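Local coordinates for hypothetical protein PH1918 (Pyrococcus horikoshii, PDB 2D16) that is of unknown function but belongs to the adenosine-specific kinase family and may transfer adenosine monophosphate to other proteins, at residues E5-E10 with V75-G80; E13-I18 with V84-N89; I26-D31 with I47-A52; L37-G42 with I93-T98; F116-A121 with I130-G135. All coordinates share one frame; numbering follows the deposited sequence.

Contact 1: residues E5-E10 with V75-G80; sequences EVIDIE and VKIGAG
The peptide group joining Lys-76 to Ile-77 has Ile-7 over one face. The terminal methyl CD1 of Ile-7 sits above the plane, displaced to the side between Lys-76 O and Ile-77 N, 3.6 Å from Lys-76 O and 3.6 Å from Ile-77 CA. The other flat group, the carboxylate of Glu-5, turns its OE2 end to the aliphatic end of Lys-76, with OE2 4.4 Å from CE. It does not reach the ammonium: Glu-5 OE2 and Lys-76 NZ stay 5.2 Å apart. The carboxylate is instead salt-bridged to Arg-127, so any pull between Glu-5 and Lys-76 is probably only a distant one.

Here the last turn of helix 64-77 meets strand 3-8, an outer strand of the three-stranded antiparallel sheet. The contact has no hydrogen bond of its own and rests on apolar packing. Ile-7 reaches the helix because CG1 stands anti to its carbonyl carbon (chi1 -63°) and the chain then runs straight out to CD1. Its other branch, CG2, lies 4.0 Å from Lys-76 CG. The lysine crosses this isoleucine at a slant and bends at chi2 and chi4. Ile-77 presents its flank: CG1 is 4.1 Å from Ile-7 CD1, and CD1 is 4.3 Å from Ile-9 CD1.

The helix stops just after this point. Gly-78 leaves the helical conformation with a positive phi of 68°. The carbonyl of Ile-77 accepts a hydrogen bond from Arg-127 NE, while that of Lys-76 receives a weak one from NH2 of the same arginine.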
# COMPACT_ATOMS: atom_id res chain seq x y z
N GLU A 5 8.21 6.66 -67.09
CA GLU A 5 8.61 7.98 -66.62
C GLU A 5 8.98 7.92 -65.14
O GLU A 5 8.54 7.03 -64.41
CB GLU A 5 7.49 9.00 -66.83
CG GLU A 5 6.30 8.86 -65.90
CD GLU A 5 5.16 9.81 -66.26
OE1 GLU A 5 4.60 9.67 -67.36
OE2 GLU A 5 4.83 10.69 -65.43
N VAL A 6 9.81 8.87 -64.71
CA VAL A 6 10.26 8.95 -63.33
C VAL A 6 9.61 10.14 -62.66
O VAL A 6 9.66 11.26 -63.18
CB VAL A 6 11.79 9.09 -63.26
CG1 VAL A 6 12.26 9.17 -61.81
CG2 VAL A 6 12.45 7.92 -63.98
N ILE A 7 8.99 9.91 -61.51
CA ILE A 7 8.33 10.97 -60.78
C ILE A 7 9.05 11.22 -59.46
O ILE A 7 9.24 10.31 -58.66
CB ILE A 7 6.86 10.60 -60.48
CG1 ILE A 7 6.09 10.44 -61.80
CG2 ILE A 7 6.21 11.67 -59.62
CD1 ILE A 7 4.68 9.92 -61.63
N ASP A 8 9.47 12.46 -59.25
CA ASP A 8 10.14 12.83 -58.02
C ASP A 8 9.07 13.19 -57.00
O ASP A 8 8.22 14.04 -57.27
CB ASP A 8 11.06 14.04 -58.24
CG ASP A 8 12.30 13.69 -59.05
OD1 ASP A 8 13.14 12.92 -58.54
OD2 ASP A 8 12.43 14.19 -60.18
N ILE A 9 9.09 12.52 -55.85
CA ILE A 9 8.12 12.81 -54.81
C ILE A 9 8.44 14.17 -54.21
O ILE A 9 9.58 14.42 -53.81
CB ILE A 9 8.17 11.75 -53.68
CG1 ILE A 9 7.67 10.40 -54.21
CG2 ILE A 9 7.33 12.22 -52.49
CD1 ILE A 9 6.22 10.41 -54.67
N GLU A 10 7.44 15.04 -54.17
CA GLU A 10 7.61 16.38 -53.60
C GLU A 10 7.23 16.33 -52.13
O GLU A 10 6.08 16.04 -51.79
CB GLU A 10 6.72 17.40 -54.32
CG GLU A 10 7.03 18.84 -53.94
CD GLU A 10 6.00 19.83 -54.46
OE1 GLU A 10 5.48 19.64 -55.58
OE2 GLU A 10 5.72 20.82 -53.74
N VAL A 75 -1.95 12.32 -57.65
CA VAL A 75 -2.54 12.57 -58.96
C VAL A 75 -1.48 12.54 -60.07
O VAL A 75 -1.77 12.18 -61.21
CB VAL A 75 -3.33 13.92 -59.00
CG1 VAL A 75 -2.39 15.09 -59.07
CG2 VAL A 75 -4.30 13.91 -60.17
N LYS A 76 -0.25 12.91 -59.72
CA LYS A 76 0.83 12.89 -60.68
C LYS A 76 1.15 11.43 -61.00
O LYS A 76 1.31 11.06 -62.16
CB LYS A 76 2.07 13.59 -60.12
CG LYS A 76 3.20 13.74 -61.14
CD LYS A 76 2.72 14.44 -62.40
CE LYS A 76 3.81 14.51 -63.46
NZ LYS A 76 5.02 15.23 -62.97
N ILE A 77 1.23 10.60 -59.96
CA ILE A 77 1.49 9.18 -60.16
C ILE A 77 0.34 8.62 -60.99
O ILE A 77 0.55 7.82 -61.90
CB ILE A 77 1.59 8.45 -58.80
CG1 ILE A 77 2.89 8.88 -58.10
CG2 ILE A 77 1.54 6.94 -59.00
CD1 ILE A 77 3.00 8.40 -56.66
N GLY A 78 -0.87 9.06 -60.66
CA GLY A 78 -2.06 8.65 -61.39
C GLY A 78 -2.56 7.22 -61.33
O GLY A 78 -3.77 7.00 -61.32
N ALA A 79 -1.65 6.26 -61.29
CA ALA A 79 -2.03 4.84 -61.26
C ALA A 79 -3.21 4.53 -60.34
O ALA A 79 -3.23 4.92 -59.17
CB ALA A 79 -0.82 4.00 -60.85
N GLY A 80 -4.19 3.81 -60.89
CA GLY A 80 -5.36 3.45 -60.12
C GLY A 80 -5.05 2.62 -58.88
O GLY A 80 -4.18 1.75 -58.91

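Contact 2: residues E13-I18 with V84-N89; sequences EGVEVI and VILMKN
Two neighbouring antiparallel strands of the five-stranded sheet, 16-22 and 82-88, meet in this contact. Each has a further strand on its other side, so the pair lies within the sheet. Helices pack on both faces. The short segments run at 158° to each other.

Four backbone bonds tie them. Glu-16 and Met-87 form one hydrogen-bonded pair: Glu-16 N gives to Met-87 O at 2.9 Å, and Met-87 N gives back to Glu-16 O at 3.0 Å. Ile-18 and Ile-85 form the next, with Ile-85 N to Ile-18 O at 2.8 Å. Val-17 and Leu-86 lie between them as a non-hydrogen-bonded pair. Here the carbonyls also take CA-H...O contacts, as from Val-17 CA to Ile-85 O at 3.2 Å.

Glu-16, Ile-18, Ile-85 and Met-87 put their side chains on one face, where helix 92-100 packs against Ile-18 and Ile-85. The two isoleucines meet at their branch points, CB to CB at 4.1 Å. Met-87 starts with CG between the backbone N and the carbonyl carbon (chi1 67°). From there its extended chain leans across the strand pair, and both CG and CE come beside Glu-16 CB.

Val-17 and Leu-86 share the other face, where Asn-73 and Leu-69 of helix 64-77 touch Leu-86. They lie side by side and point the same way. Leu-86 CD2 fits against two atoms of the valine at once: it is 3.6 Å from Val-17 CB and 3.6 Å from Val-17 CG2.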
# COMPACT_ATOMS: atom_id res chain seq x y z
N GLU A 13 11.68 18.49 -46.08
CA GLU A 13 12.70 17.76 -45.34
C GLU A 13 12.11 17.22 -44.05
O GLU A 13 11.32 17.90 -43.38
CB GLU A 13 13.88 18.69 -45.04
CG GLU A 13 15.10 18.01 -44.46
CD GLU A 13 16.24 18.98 -44.21
OE1 GLU A 13 16.64 19.69 -45.16
OE2 GLU A 13 16.75 19.03 -43.06
N GLY A 14 12.47 15.99 -43.70
CA GLY A 14 11.97 15.39 -42.48
C GLY A 14 10.64 14.65 -42.61
O GLY A 14 10.28 13.87 -41.73
N VAL A 15 9.91 14.90 -43.69
CA VAL A 15 8.63 14.23 -43.89
C VAL A 15 8.83 12.85 -44.49
O VAL A 15 9.61 12.68 -45.44
CB VAL A 15 7.70 15.08 -44.79
CG1 VAL A 15 6.50 14.26 -45.25
CG2 VAL A 15 7.24 16.30 -44.02
N GLU A 16 8.14 11.86 -43.94
CA GLU A 16 8.24 10.48 -44.40
C GLU A 16 7.17 10.20 -45.45
O GLU A 16 6.04 10.66 -45.33
CB GLU A 16 8.02 9.51 -43.23
CG GLU A 16 8.89 9.74 -42.00
CD GLU A 16 10.27 9.10 -42.11
OE1 GLU A 16 10.45 8.22 -42.98
OE2 GLU A 16 11.15 9.46 -41.32
N VAL A 17 7.54 9.45 -46.49
CA VAL A 17 6.58 9.10 -47.53
C VAL A 17 6.41 7.59 -47.59
O VAL A 17 7.37 6.83 -47.41
CB VAL A 17 7.03 9.61 -48.93
CG1 VAL A 17 8.34 8.95 -49.35
CG2 VAL A 17 5.94 9.32 -49.96
N ILE A 18 5.18 7.15 -47.82
CA ILE A 18 4.86 5.74 -47.94
C ILE A 18 3.95 5.61 -49.16
O ILE A 18 2.94 6.31 -49.26
CB ILE A 18 4.10 5.20 -46.71
CG1 ILE A 18 4.92 5.45 -45.43
CG2 ILE A 18 3.86 3.70 -46.87
CD1 ILE A 18 4.20 5.05 -44.16
N VAL A 84 -0.85 7.33 -51.46
CA VAL A 84 0.34 8.04 -51.03
C VAL A 84 0.13 8.64 -49.65
O VAL A 84 -0.88 9.31 -49.40
CB VAL A 84 0.70 9.19 -51.99
CG1 VAL A 84 1.92 9.96 -51.45
CG2 VAL A 84 0.98 8.65 -53.39
N ILE A 85 1.07 8.39 -48.75
CA ILE A 85 1.00 8.92 -47.40
C ILE A 85 2.23 9.79 -47.13
O ILE A 85 3.35 9.39 -47.43
CB ILE A 85 1.00 7.80 -46.33
CG1 ILE A 85 -0.20 6.87 -46.55
CG2 ILE A 85 0.96 8.42 -44.94
CD1 ILE A 85 -0.13 5.61 -45.72
N LEU A 86 2.00 10.98 -46.58
CA LEU A 86 3.09 11.87 -46.20
C LEU A 86 2.81 12.17 -44.74
O LEU A 86 1.73 12.64 -44.39
CB LEU A 86 3.06 13.16 -47.04
CG LEU A 86 3.47 13.02 -48.51
CD1 LEU A 86 3.34 14.36 -49.21
CD2 LEU A 86 4.90 12.51 -48.60
N MET A 87 3.77 11.88 -43.88
CA MET A 87 3.56 12.08 -42.45
C MET A 87 4.77 12.62 -41.70
O MET A 87 5.90 12.61 -42.20
CB MET A 87 3.17 10.74 -41.80
CG MET A 87 4.31 9.72 -41.83
SD MET A 87 3.91 8.12 -41.09
CE MET A 87 5.55 7.46 -40.80
N LYS A 88 4.51 13.09 -40.49
CA LYS A 88 5.53 13.59 -39.59
C LYS A 88 5.09 13.23 -38.18
O LYS A 88 3.93 12.85 -37.96
CB LYS A 88 5.70 15.11 -39.75
CG LYS A 88 4.46 15.93 -39.47
CD LYS A 88 4.75 17.42 -39.66
CE LYS A 88 3.55 18.29 -39.34
NZ LYS A 88 3.86 19.74 -39.49
N ASN A 89 6.01 13.32 -37.22
CA ASN A 89 5.73 12.98 -35.83
C ASN A 89 5.50 11.48 -35.68
O ASN A 89 4.86 11.02 -34.73
CB ASN A 89 4.52 13.76 -35.30
CG ASN A 89 4.72 15.26 -35.36
OD1 ASN A 89 5.84 15.75 -35.31
ND2 ASN A 89 3.62 16.00 -35.44

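Contact 3: residues I26-D31 with I47-A52; sequences IFTVDD and IAMNEA
The helix segment 26-31 and the strand segment 47-51 run almost exactly antiparallel, at 173°, with axes 8.2 Å apart. Helix 25-39 follows strand 16-22 and leads back to strand 44-51. These two strands are parallel with strand 82-88 between them, so the connection is a split beta-alpha-beta unit.

Val-29 and Met-49 bring the backbones closest, and their side chains meet at CB to CB, 4.2 Å. Val-29 also places CG2 over the strand backbone, 3.9 Å from Ile-47 O. Ile-47 answers with its own CG2, which packs 3.7 Å from Val-29 O.

Met-49 extends with CG anti to its backbone N (chi1 -170°). This lays the thioether obliquely across Thr-28, with SD 3.8 Å from both CB and CG2 of the threonine. With an alanine here SD and CE would be missing, which would probably leave a gap beside Thr-28 between helix and strand. Thr-28 OG1 is hydrogen-bonded to the carbonyls of Asn-23 and Phe-24, just ahead of the helix.

At the outer end Ile-26 CG2 approaches the Glu-51 carboxylate obliquely, raised from its plane and beyond its two oxygens, 3.4 Å from OE1 and from OE2. A water accepts from Ile-26 N at 2.9 Å and gives a weak bond to the same OE2. Glu-51 OE1 is salt-bridged to Arg-58.

The chemistry thus changes along the contact: apolar packing at Val-29 and Met-49, charge and water at the Glu-51 end.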
# COMPACT_ATOMS: atom_id res chain seq x y z
N ILE A 26 -12.60 4.90 -52.33
CA ILE A 26 -13.48 5.79 -51.57
C ILE A 26 -13.63 5.41 -50.10
O ILE A 26 -13.80 6.28 -49.25
CB ILE A 26 -14.89 5.91 -52.21
CG1 ILE A 26 -15.57 4.55 -52.29
CG2 ILE A 26 -14.77 6.57 -53.58
CD1 ILE A 26 -16.99 4.62 -52.83
N PHE A 27 -13.55 4.12 -49.80
CA PHE A 27 -13.65 3.66 -48.42
C PHE A 27 -12.29 3.72 -47.75
O PHE A 27 -12.13 4.27 -46.65
CB PHE A 27 -14.14 2.22 -48.38
CG PHE A 27 -14.00 1.57 -47.03
CD1 PHE A 27 -14.96 1.76 -46.04
CD2 PHE A 27 -12.88 0.78 -46.74
CE1 PHE A 27 -14.82 1.18 -44.78
CE2 PHE A 27 -12.73 0.20 -45.48
CZ PHE A 27 -13.70 0.40 -44.50
N THR A 28 -11.31 3.14 -48.42
CA THR A 28 -9.96 3.05 -47.90
C THR A 28 -9.22 4.34 -47.59
O THR A 28 -8.51 4.41 -46.59
CB THR A 28 -9.11 2.18 -48.84
OG1 THR A 28 -9.79 0.93 -49.03
CG2 THR A 28 -7.73 1.92 -48.25
N VAL A 29 -9.39 5.37 -48.42
CA VAL A 29 -8.70 6.62 -48.15
C VAL A 29 -9.03 7.13 -46.74
O VAL A 29 -8.15 7.58 -46.01
CB VAL A 29 -9.05 7.71 -49.21
CG1 VAL A 29 -10.47 8.21 -49.02
CG2 VAL A 29 -8.05 8.86 -49.11
N ASP A 30 -10.30 7.02 -46.36
CA ASP A 30 -10.75 7.45 -45.04
C ASP A 30 -10.42 6.42 -43.95
O ASP A 30 -9.93 6.77 -42.88
CB ASP A 30 -12.27 7.67 -45.03
CG ASP A 30 -12.68 9.02 -45.58
OD1 ASP A 30 -11.83 9.76 -46.11
OD2 ASP A 30 -13.89 9.35 -45.48
N ASP A 31 -10.70 5.15 -44.23
CA ASP A 31 -10.47 4.11 -43.24
C ASP A 31 -9.00 3.91 -42.88
O ASP A 31 -8.66 3.67 -41.72
CB ASP A 31 -11.07 2.79 -43.73
CG ASP A 31 -11.36 1.84 -42.59
OD1 ASP A 31 -12.24 2.16 -41.77
OD2 ASP A 31 -10.71 0.77 -42.51
N ILE A 47 -3.08 11.70 -46.71
CA ILE A 47 -3.15 10.47 -47.48
C ILE A 47 -4.05 10.71 -48.68
O ILE A 47 -5.11 11.33 -48.57
CB ILE A 47 -3.68 9.27 -46.64
CG1 ILE A 47 -3.72 8.01 -47.52
CG2 ILE A 47 -5.07 9.56 -46.08
CD1 ILE A 47 -4.15 6.75 -46.78
N ALA A 48 -3.60 10.25 -49.84
CA ALA A 48 -4.37 10.39 -51.07
C ALA A 48 -4.38 9.03 -51.77
O ALA A 48 -3.42 8.27 -51.68
CB ALA A 48 -3.73 11.44 -51.97
N MET A 49 -5.48 8.73 -52.44
CA MET A 49 -5.61 7.45 -53.12
C MET A 49 -6.39 7.64 -54.41
O MET A 49 -7.41 8.35 -54.43
CB MET A 49 -6.32 6.45 -52.21
CG MET A 49 -6.30 5.02 -52.71
SD MET A 49 -6.80 3.90 -51.39
CE MET A 49 -6.68 2.30 -52.24
N ASN A 50 -5.92 7.01 -55.48
CA ASN A 50 -6.55 7.15 -56.79
C ASN A 50 -7.68 6.18 -57.06
O ASN A 50 -7.56 4.97 -56.85
CB ASN A 50 -5.49 7.02 -57.89
CG ASN A 50 -4.39 8.05 -57.75
OD1 ASN A 50 -4.64 9.18 -57.34
ND2 ASN A 50 -3.17 7.66 -58.10
N GLU A 51 -8.79 6.72 -57.55
CA GLU A 51 -9.96 5.93 -57.90
C GLU A 51 -10.05 5.94 -59.43
O GLU A 51 -10.21 7.00 -60.04
CB GLU A 51 -11.22 6.55 -57.28
CG GLU A 51 -12.46 5.71 -57.48
CD GLU A 51 -13.71 6.39 -56.94
OE1 GLU A 51 -13.64 7.59 -56.62
OE2 GLU A 51 -14.75 5.71 -56.85
N ALA A 52 -9.94 4.76 -60.03
CA ALA A 52 -9.95 4.61 -61.48
C ALA A 52 -11.20 5.04 -62.23
O ALA A 52 -11.13 5.89 -63.12
CB ALA A 52 -9.61 3.17 -61.84
O HOH W 1 -13.52 3.41 -54.67

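Contact 4: residues L37-G42 with I93-T98; sequences LTAVPG and INVLNT
Asn-94 meets Val-40 first through its CB, which lies 3.4 Å from Val-40 CG2, a tight carbon-carbon approach. One atom further, Asn-94 CG is still 4.1 Å from the same methyl, and the two side chains pass at a slant. CG stands anti to the carbonyl carbon (chi1 -51°), which carries the amide past Val-40 to partners outside the two segments. OD1 is hydrogen-bonded to the backbone N of Tyr-91. ND2 donates to Thr-38 O of the second subunit, and the reciprocal bond also forms. Each end of the amide therefore has a partner that fixes its rotation.

Ala-39 fills the space next to it. Its CB touches Asn-94 O at 3.7 Å, Val-95 CG1 at 3.7 Å and Thr-98 OG1 at 3.8 Å. The small methyl lets the backbones come near here. Beyond it, a water links the two threonines: it donates to Thr-38 OG1 at 2.8 Å and lies 2.7 Å from Thr-98 OG1.

The frayed end of helix 25-39 and helix 92-100 thus pack together on the face of the five-stranded antiparallel sheet that carries Ile-18 and Ile-85, a helical layer on a sheet as in alpha+beta folds, with Asn-94 and Thr-38 also in the subunit interface.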
# COMPACT_ATOMS: atom_id res chain seq x y z
N LEU A 37 -4.12 7.05 -37.37
CA LEU A 37 -4.25 7.79 -36.12
C LEU A 37 -4.02 6.90 -34.89
O LEU A 37 -3.62 7.38 -33.83
CB LEU A 37 -5.63 8.44 -36.03
CG LEU A 37 -5.85 9.59 -37.01
CD1 LEU A 37 -7.33 9.95 -37.08
CD2 LEU A 37 -5.01 10.79 -36.56
N THR A 38 -4.26 5.59 -35.03
CA THR A 38 -4.08 4.67 -33.91
C THR A 38 -2.64 4.19 -33.74
O THR A 38 -2.29 3.61 -32.71
CB THR A 38 -4.97 3.41 -34.04
OG1 THR A 38 -4.43 2.55 -35.05
CG2 THR A 38 -6.39 3.80 -34.43
N ALA A 39 -1.80 4.43 -34.74
CA ALA A 39 -0.41 3.97 -34.70
C ALA A 39 0.50 4.74 -33.75
O ALA A 39 1.24 4.14 -32.98
CB ALA A 39 0.18 3.96 -36.10
N VAL A 40 0.45 6.07 -33.82
CA VAL A 40 1.29 6.92 -32.97
C VAL A 40 0.54 8.18 -32.55
O VAL A 40 0.03 8.91 -33.40
CB VAL A 40 2.59 7.36 -33.71
CG1 VAL A 40 3.42 8.28 -32.82
CG2 VAL A 40 3.41 6.14 -34.12
N PRO A 41 0.46 8.45 -31.24
CA PRO A 41 -0.24 9.66 -30.79
C PRO A 41 0.45 10.90 -31.35
O PRO A 41 1.67 11.00 -31.30
CB PRO A 41 -0.13 9.58 -29.27
CG PRO A 41 -0.03 8.10 -29.01
CD PRO A 41 0.91 7.65 -30.09
N GLY A 42 -0.34 11.84 -31.87
CA GLY A 42 0.23 13.06 -32.40
C GLY A 42 0.68 13.01 -33.85
O GLY A 42 1.15 14.01 -34.39
N ILE A 93 8.67 2.70 -39.22
CA ILE A 93 8.73 1.55 -38.33
C ILE A 93 7.58 1.53 -37.31
O ILE A 93 7.24 0.48 -36.77
CB ILE A 93 10.09 1.48 -37.59
CG1 ILE A 93 10.28 0.08 -37.00
CG2 ILE A 93 10.16 2.54 -36.50
CD1 ILE A 93 11.67 -0.18 -36.43
N ASN A 94 6.95 2.68 -37.08
CA ASN A 94 5.84 2.76 -36.14
C ASN A 94 4.49 2.54 -36.83
O ASN A 94 3.49 2.29 -36.16
CB ASN A 94 5.77 4.15 -35.47
CG ASN A 94 7.09 4.59 -34.86
OD1 ASN A 94 7.57 5.70 -35.12
ND2 ASN A 94 7.68 3.71 -34.07
N VAL A 95 4.46 2.64 -38.16
CA VAL A 95 3.19 2.52 -38.88
C VAL A 95 3.04 1.49 -39.99
O VAL A 95 1.92 1.23 -40.44
CB VAL A 95 2.78 3.88 -39.49
CG1 VAL A 95 2.90 4.99 -38.44
CG2 VAL A 95 3.64 4.19 -40.70
N LEU A 96 4.14 0.92 -40.47
CA LEU A 96 4.04 -0.04 -41.56
C LEU A 96 3.13 -1.23 -41.29
O LEU A 96 2.34 -1.62 -42.16
CB LEU A 96 5.42 -0.53 -41.99
CG LEU A 96 6.24 0.51 -42.77
CD1 LEU A 96 7.67 0.03 -42.91
CD2 LEU A 96 5.62 0.74 -44.15
N ASN A 97 3.21 -1.80 -40.09
CA ASN A 97 2.35 -2.94 -39.78
C ASN A 97 0.87 -2.54 -39.77
O ASN A 97 0.02 -3.33 -40.16
CB ASN A 97 2.76 -3.57 -38.44
CG ASN A 97 4.00 -4.43 -38.57
OD1 ASN A 97 4.56 -4.57 -39.66
ND2 ASN A 97 4.44 -5.03 -37.47
N THR A 98 0.57 -1.32 -39.35
CA THR A 98 -0.81 -0.86 -39.35
C THR A 98 -1.34 -0.81 -40.79
O THR A 98 -2.49 -1.17 -41.06
CB THR A 98 -0.92 0.56 -38.72
OG1 THR A 98 -0.63 0.47 -37.32
CG2 THR A 98 -2.33 1.13 -38.90
O HOH W 2 -2.60 0.52 -35.48

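Contact 5: residues F116-A121 with I130-G135; sequences FQVIVA and IGVVDG. With NA (sodium ion), chain E.
Phe-116 and Asp-134 face each other across a non-hydrogen-bonded pair of this antiparallel hairpin, and their side chains cross. The ring and carboxylate planes are 66° apart, with Phe-116 CE1 3.5 Å from Asp-134 CG. The ring also crosses Val-132 obliquely, with CZ 3.7 Å from Val-132 CB. Val-133 O lies above one ring face, offset toward the rim. The ring leans over strand 127-134 because its CG is anti to the backbone N (chi1 -155°). A serine at Phe-116 would probably uncover Val-132 and one flank of Asp-134 and open a gap toward Val-17. Asp-134 OD1 is hydrogen-bonded to Ser-112 and Asn-114.

On the other face Gln-117 and Val-133 lie side by side, pointing the same way. Gln-117 OE1 is 3.5 Å from Val-133 CG2, while its NE2 bonds to Asp-8. Ile-119 crosses both Val-133 and Ile-130, with its CG2 3.5 Å from Ile-130 CG1.

Ile-130 and Gly-131 both stand opposite Ile-119 in a classic beta bulge. Ile-119 N donates to Gly-131 O at 2.8 Å, and Ile-130 N donates to Ile-119 O at 2.8 Å. Ile-130 O binds a sodium ion at 2.4 Å, and a water is a further ligand.

Strand 127-134 is one of the two outer strands of the three-stranded sheet within the chain, and strand 3-8 lies on the far side of 116-122. Phe-116 packs on Val-17 and Ile-19 of strand 16-22, bringing the two sheets together.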
# COMPACT_ATOMS: atom_id res chain seq x y z
N PHE A 116 13.05 10.61 -52.83
CA PHE A 116 12.29 9.45 -53.30
C PHE A 116 11.68 9.63 -54.69
O PHE A 116 11.18 10.70 -55.02
CB PHE A 116 11.17 9.22 -52.28
CG PHE A 116 10.65 7.81 -52.21
CD1 PHE A 116 11.19 6.90 -51.31
CD2 PHE A 116 9.57 7.42 -53.00
CE1 PHE A 116 10.67 5.61 -51.19
CE2 PHE A 116 9.04 6.13 -52.89
CZ PHE A 116 9.59 5.23 -51.98
N GLN A 117 11.70 8.56 -55.49
CA GLN A 117 11.11 8.60 -56.83
C GLN A 117 10.20 7.41 -57.06
O GLN A 117 10.43 6.32 -56.52
CB GLN A 117 12.19 8.57 -57.92
CG GLN A 117 13.21 9.68 -57.85
CD GLN A 117 14.22 9.56 -58.98
OE1 GLN A 117 14.69 8.46 -59.28
NE2 GLN A 117 14.57 10.68 -59.60
N VAL A 118 9.17 7.61 -57.86
CA VAL A 118 8.24 6.54 -58.21
C VAL A 118 8.37 6.35 -59.72
O VAL A 118 8.21 7.31 -60.48
CB VAL A 118 6.77 6.91 -57.83
CG1 VAL A 118 5.80 5.81 -58.32
CG2 VAL A 118 6.64 7.07 -56.32
N ILE A 119 8.69 5.14 -60.15
CA ILE A 119 8.83 4.86 -61.57
C ILE A 119 7.48 4.36 -62.06
O ILE A 119 6.95 3.37 -61.56
CB ILE A 119 9.91 3.81 -61.84
CG1 ILE A 119 11.24 4.26 -61.23
CG2 ILE A 119 10.06 3.60 -63.35
CD1 ILE A 119 12.40 3.32 -61.48
N VAL A 120 6.92 5.07 -63.04
CA VAL A 120 5.61 4.74 -63.57
C VAL A 120 5.63 4.37 -65.05
O VAL A 120 6.31 5.01 -65.85
CB VAL A 120 4.64 5.93 -63.37
CG1 VAL A 120 3.29 5.63 -64.01
CG2 VAL A 120 4.48 6.22 -61.89
N ALA A 121 4.87 3.34 -65.40
CA ALA A 121 4.75 2.90 -66.78
C ALA A 121 3.33 3.21 -67.22
O ALA A 121 2.39 2.98 -66.47
CB ALA A 121 5.01 1.40 -66.89
N ILE A 130 5.92 0.73 -61.34
CA ILE A 130 6.76 -0.45 -61.55
C ILE A 130 7.94 -0.50 -60.59
O ILE A 130 8.71 -1.45 -60.58
CB ILE A 130 7.27 -0.55 -63.02
CG1 ILE A 130 8.17 0.63 -63.37
CG2 ILE A 130 6.07 -0.62 -63.95
CD1 ILE A 130 8.81 0.52 -64.75
N GLY A 131 8.08 0.53 -59.76
CA GLY A 131 9.18 0.51 -58.80
C GLY A 131 9.40 1.84 -58.13
O GLY A 131 8.83 2.85 -58.54
N VAL A 132 10.23 1.84 -57.10
CA VAL A 132 10.54 3.07 -56.39
C VAL A 132 12.04 3.19 -56.16
O VAL A 132 12.71 2.20 -55.89
CB VAL A 132 9.81 3.15 -55.02
CG1 VAL A 132 8.30 3.17 -55.24
CG2 VAL A 132 10.22 1.97 -54.14
N VAL A 133 12.56 4.41 -56.32
CA VAL A 133 13.97 4.64 -56.07
C VAL A 133 14.00 5.28 -54.70
O VAL A 133 13.62 6.44 -54.53
CB VAL A 133 14.60 5.61 -57.10
CG1 VAL A 133 16.07 5.85 -56.76
CG2 VAL A 133 14.48 5.04 -58.51
N ASP A 134 14.42 4.51 -53.70
CA ASP A 134 14.47 5.00 -52.34
C ASP A 134 15.87 5.51 -52.02
O ASP A 134 16.70 4.76 -51.49
CB ASP A 134 14.07 3.88 -51.37
CG ASP A 134 13.75 4.39 -49.98
OD1 ASP A 134 14.28 5.46 -49.60
OD2 ASP A 134 12.98 3.71 -49.26
N GLY A 135 16.13 6.77 -52.35
CA GLY A 135 17.43 7.36 -52.10
C GLY A 135 18.49 6.88 -53.08
O GLY A 135 18.19 6.14 -54.02
NA NA E . 7.66 -3.60 -60.17
O HOH W 3 6.11 -2.32 -58.84

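Overall arrangement
Strand 3-8 opens the chain, and contact 1 closes a long loop when the end of helix 64-77 returns to it. Contact 2 opens next, at 13-18, and closes at 84-89, so it crosses contact 1. Contact 3 is nested inside both, fastening helix 25-39 to strand 44-51. Contact 4 starts on the same helix and ends on helix 92-100, crossing contacts 1, 2 and 3. Contact 5 follows in series as a local hairpin. Contacts 1 and 5 share the three-stranded sheet, with centres about 9 Å apart. Contacts 2 and 3 share the five-stranded sheet. Contact 4 lies across the chain's centre from contacts 1 and 5.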